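Local atomic coordinates of histidinol-phosphate aminotransferase (Clostridium acetobutylicum, PDB entry 3FTB), a protein that probably catalyses a pyridoxal 5'-phosphate-dependent transamination, as expected of a histidinol-phosphate aminotransferase of the class I and II family. Residues I48-G51 with I52-G56; Y135-I138 with I139-D143. One frame throughout, in Å; residues are numbered along the deposited sequence.

Both contacts are local. Each runs along one short helix and into the turn that follows it, and neither closes a long loop. From the N terminus, the chain first reaches interaction 1, in helix 48-53, which lies against helix 249-257 and the second subunit. The chain then runs through strands 80-84, 100-105 and 121-126 of the seven-stranded sheet. The next helix, 135-141, carries interaction 2 and packs on strand 100-105 and helix 163-176. The two follow in series and neither nest nor cross. The centres of interactions 1 and 2 are 49 Å apart, on opposite sides of the chain's centre. Interaction 1 belongs to the dimer contact, interaction 2 to the layer over the sheet.

Interaction 1 (I48-G51 with I52-G56)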
loop_
_atom_site.group_PDB
_atom_site.type_symbol
_atom_site.label_atom_id
_atom_site.label_comp_id
_atom_site.label_asym_id
_atom_site.label_seq_id
_atom_site.Cartn_x
_atom_site.Cartn_y
_atom_site.Cartn_z
ATOM N N ILE A 48 20.774 -1.405 1.410
ATOM C CA ILE A 48 19.988 -0.193 1.617
ATOM C C ILE A 48 20.270 0.837 0.521
ATOM O O ILE A 48 19.423 1.682 0.217
ATOM C CB ILE A 48 20.262 0.426 2.990
ATOM C CG1 ILE A 48 19.292 1.575 3.258
ATOM C CG2 ILE A 48 21.704 0.907 3.080
ATOM C CD1 ILE A 48 17.848 1.148 3.339
ATOM N N ASP A 49 21.461 0.762 -0.070
ATOM C CA ASP A 49 21.821 1.650 -1.171
ATOM C C ASP A 49 20.871 1.422 -2.332
ATOM O O ASP A 49 20.324 2.363 -2.894
ATOM C CB ASP A 49 23.255 1.389 -1.631
ATOM C CG ASP A 49 24.280 1.708 -0.560
ATOM O OD1 ASP A 49 23.881 2.141 0.543
ATOM O OD2 ASP A 49 25.489 1.524 -0.823
ATOM N N GLU A 50 20.694 0.158 -2.694
ATOM C CA GLU A 50 19.766 -0.227 -3.744
ATOM C C GLU A 50 18.413 0.432 -3.503
ATOM O O GLU A 50 17.878 1.104 -4.383
ATOM C CB GLU A 50 19.631 -1.755 -3.785
ATOM C CG GLU A 50 18.521 -2.284 -4.672
ATOM C CD GLU A 50 18.575 -3.799 -4.836
ATOM O OE1 GLU A 50 17.534 -4.405 -5.180
ATOM O OE2 GLU A 50 19.661 -4.380 -4.620
ATOM N N GLY A 51 17.873 0.240 -2.301
ATOM C CA GLY A 51 16.602 0.825 -1.922
ATOM C C GLY A 51 16.532 2.334 -2.096
ATOM O O GLY A 51 15.609 2.842 -2.725
ATOM N N ILE A 52 17.500 3.053 -1.536
ATOM C CA ILE A 52 17.549 4.511 -1.663
ATOM C C ILE A 52 17.618 5.001 -3.113
ATOM O O ILE A 52 16.965 5.977 -3.479
ATOM C CB ILE A 52 18.728 5.113 -0.886
ATOM C CG1 ILE A 52 18.689 4.656 0.570
ATOM C CG2 ILE A 52 18.672 6.633 -0.949
ATOM C CD1 ILE A 52 19.790 5.245 1.412
ATOM N N LYS A 53 18.413 4.322 -3.932
ATOM C CA LYS A 53 18.564 4.693 -5.339
ATOM C C LYS A 53 17.213 4.710 -6.038
ATOM O O LYS A 53 16.847 5.684 -6.701
ATOM C CB LYS A 53 19.494 3.716 -6.069
ATOM C CG LYS A 53 19.937 4.193 -7.455
ATOM C CD LYS A 53 20.803 3.158 -8.175
ATOM C CE LYS A 53 20.061 2.490 -9.329
ATOM N NZ LYS A 53 20.015 3.358 -10.548
ATOM N N ASN A 54 16.480 3.619 -5.886
ATOM C CA ASN A 54 15.199 3.459 -6.553
ATOM C C ASN A 54 14.103 4.355 -5.977
ATOM O O ASN A 54 12.983 4.375 -6.489
ATOM C CB ASN A 54 14.775 1.990 -6.519
ATOM C CG ASN A 54 15.836 1.061 -7.117
ATOM O OD1 ASN A 54 16.428 1.352 -8.161
ATOM N ND2 ASN A 54 16.073 -0.061 -6.453
ATOM N N LEU A 55 14.427 5.092 -4.914
ATOM C CA LEU A 55 13.488 6.063 -4.356
ATOM C C LEU A 55 13.038 7.024 -5.433
ATOM O O LEU A 55 11.895 7.487 -5.431
ATOM C CB LEU A 55 14.133 6.881 -3.239
ATOM C CG LEU A 55 14.021 6.371 -1.808
ATOM C CD1 LEU A 55 14.694 7.368 -0.881
ATOM C CD2 LEU A 55 12.563 6.187 -1.450
ATOM N N GLY A 56 13.952 7.324 -6.344
ATOM C CA GLY A 56 13.760 8.396 -7.298
ATOM C C GLY A 56 12.916 8.027 -8.497
ATOM O O GLY A 56 12.526 8.914 -9.264
#
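Ile52 lies one helical turn after Ile48, and the two side chains touch. CB of Ile52 stands 3.7 Å from Ile48 O. Its CG1 comes closer, 3.1 Å from Ile48 O, and reaches the Ile48 side chain at CG1, 4.1 Å away. CD1 of Ile52 ends the branch 4.1 Å from Ile48 CG1. The first torsion of Ile52 (chi1 -54°) sets CG1 beside its own backbone N, which turns the branch back toward the preceding turn. That N gives a straight hydrogen bond to Ile48 O, with an N-H...O angle of 172°. Lys53 N to Asp49 O and Asn54 N to Glu50 O repeat the alpha-helical i to i+4 pattern. Asn54 N to Glu50 O is the longer bond, 3.2 Å. The amide of Asn54 folds back over the turn: ND2 lies 3.0 Å from Glu50 O, at an angle too poor for a hydrogen bond, and passes Glu50 CG at 3.8 Å. Leu55 N bonds Ile52 O three residues back, a tighter turn. The carboxylate of Glu50 forms a salt bridge with Arg65. Ile48, Glu50 and Leu55 touch helix 249-257, while Ile52 packs on Leu45 and Leu55 on Phe44, both of the second subunit.

Interaction 2 (Y135-I138 with I139-D143); sequences YEDI and ISKID
Ile139 N bonds Tyr135 O across one turn at 3.0 Å, nearly straight, with an N-H...O angle of 171°. Ser140 N bonds Glu136 O less directly and comes in above the carbonyl plane. One residue on, Lys141 N bonds Ile138 O at 3.2 Å, and Ile142 N bonds Ile139 O. Bonds three residues back appear at this end of the helix. Helix 135-141 follows strand 121-126 and precedes strand 147-151, both in the seven-stranded sheet of the pyridoxal-phosphate-dependent aminotransferase fold. Its inner side chain, Ile138, packs on Leu102 and Ile104 of strand 100-105 and on Val169 of helix 163-176. Ile139 meets Leu172 of that same helix.

Asp137 and Lys141 form a salt bridge, with Lys141 NZ 2.8 Å from Asp137 OD1. The ammonium meets the syn side of this oxygen, 24° out of the carboxylate plane. The lysine chain is extended as far as CE and bends at its last torsion (chi4 30°), which brings NZ over to OD1. On the way, Lys141 CE passes 3.2 Å from Asp137 OD2. Lys141 also touches Leu102. OD2 of Asp137 has a hydrogen bond with Ser125 OG, so both carboxylate oxygens have partners. Ser140 OG donates to Asp137 O at 2.9 Å. Its first torsion sets the hydroxyl between the backbone N and the carbonyl carbon, turned back to this backbone carbonyl. In the first turn, CG1 of Ile139 lies 3.0 Å from Tyr135 O, while the Tyr135 hydroxyl leads away to the backbone N of Asn162.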
loop_
_atom_site.group_PDB
_atom_site.type_symbol
_atom_site.label_atom_id
_atom_site.label_comp_id
_atom_site.label_asym_id
_atom_site.label_seq_id
_atom_site.Cartn_x
_atom_site.Cartn_y
_atom_site.Cartn_z
ATOM N N TYR A 135 -11.712 -32.178 10.467
ATOM C CA TYR A 135 -11.604 -32.360 9.019
ATOM C C TYR A 135 -12.905 -32.860 8.436
ATOM O O TYR A 135 -13.331 -32.418 7.373
ATOM C CB TYR A 135 -10.465 -33.311 8.657
ATOM C CG TYR A 135 -9.124 -32.802 9.100
ATOM C CD1 TYR A 135 -8.457 -31.840 8.363
ATOM C CD2 TYR A 135 -8.533 -33.264 10.270
ATOM C CE1 TYR A 135 -7.228 -31.354 8.771
ATOM C CE2 TYR A 135 -7.304 -32.789 10.681
ATOM C CZ TYR A 135 -6.659 -31.829 9.935
ATOM O OH TYR A 135 -5.438 -31.342 10.342
ATOM N N GLU A 136 -13.534 -33.781 9.146
ATOM C CA GLU A 136 -14.784 -34.377 8.702
ATOM C C GLU A 136 -15.906 -33.348 8.641
ATOM O O GLU A 136 -16.872 -33.517 7.893
ATOM C CB GLU A 136 -15.176 -35.527 9.629
ATOM C CG GLU A 136 -15.793 -36.692 8.895
ATOM C CD GLU A 136 -14.813 -37.348 7.954
ATOM O OE1 GLU A 136 -13.687 -37.665 8.394
ATOM O OE2 GLU A 136 -15.167 -37.537 6.773
ATOM N N ASP A 137 -15.784 -32.291 9.442
ATOM C CA ASP A 137 -16.752 -31.194 9.424
ATOM C C ASP A 137 -16.506 -30.267 8.239
ATOM O O ASP A 137 -17.445 -29.849 7.562
ATOM C CB ASP A 137 -16.699 -30.390 10.723
ATOM C CG ASP A 137 -17.827 -29.380 10.828
ATOM O OD1 ASP A 137 -18.998 -29.778 10.651
ATOM O OD2 ASP A 137 -17.549 -28.190 11.086
ATOM N N ILE A 138 -15.241 -29.937 7.996
ATOM C CA ILE A 138 -14.895 -29.164 6.813
ATOM C C ILE A 138 -15.471 -29.855 5.579
ATOM O O ILE A 138 -16.101 -29.213 4.733
ATOM C CB ILE A 138 -13.369 -28.986 6.662
ATOM C CG1 ILE A 138 -12.810 -28.160 7.822
ATOM C CG2 ILE A 138 -13.030 -28.330 5.317
ATOM C CD1 ILE A 138 -11.305 -28.028 7.803
ATOM N N ILE A 139 -15.264 -31.169 5.494
ATOM C CA ILE A 139 -15.845 -31.983 4.431
ATOM C C ILE A 139 -17.358 -31.786 4.351
ATOM O O ILE A 139 -17.893 -31.452 3.294
ATOM C CB ILE A 139 -15.591 -33.484 4.660
ATOM C CG1 ILE A 139 -14.098 -33.779 4.842
ATOM C CG2 ILE A 139 -16.173 -34.289 3.514
ATOM C CD1 ILE A 139 -13.370 -34.105 3.568
ATOM N N SER A 140 -18.038 -31.995 5.475
ATOM C CA SER A 140 -19.498 -31.993 5.504
ATOM C C SER A 140 -20.108 -30.617 5.269
ATOM O O SER A 140 -21.328 -30.469 5.278
ATOM C CB SER A 140 -19.998 -32.561 6.830
ATOM O OG SER A 140 -19.606 -31.735 7.910
ATOM N N LYS A 141 -19.261 -29.614 5.065
ATOM C CA LYS A 141 -19.717 -28.236 4.875
ATOM C C LYS A 141 -19.280 -27.653 3.532
ATOM O O LYS A 141 -19.685 -26.551 3.161
ATOM C CB LYS A 141 -19.166 -27.331 5.983
ATOM C CG LYS A 141 -19.842 -27.463 7.328
ATOM C CD LYS A 141 -19.084 -26.676 8.374
ATOM C CE LYS A 141 -19.902 -26.598 9.637
ATOM N NZ LYS A 141 -20.735 -27.820 9.720
ATOM N N ILE A 142 -18.445 -28.385 2.804
ATOM C CA ILE A 142 -17.782 -27.804 1.644
ATOM C C ILE A 142 -18.680 -27.579 0.424
ATOM O O ILE A 142 -18.299 -26.856 -0.490
ATOM C CB ILE A 142 -16.513 -28.581 1.246
ATOM C CG1 ILE A 142 -15.423 -27.595 0.821
ATOM C CG2 ILE A 142 -16.827 -29.608 0.166
ATOM C CD1 ILE A 142 -14.143 -28.260 0.401
ATOM N N ASP A 143 -19.864 -28.184 0.408
ATOM C CA ASP A 143 -20.880 -27.838 -0.592
ATOM C C ASP A 143 -21.751 -26.664 -0.130
ATOM O O ASP A 143 -22.571 -26.159 -0.884
ATOM C CB ASP A 143 -21.777 -29.042 -0.912
ATOM C CG ASP A 143 -21.358 -29.772 -2.176
ATOM O OD1 ASP A 143 -20.613 -29.187 -2.992
ATOM O OD2 ASP A 143 -21.791 -30.930 -2.358
#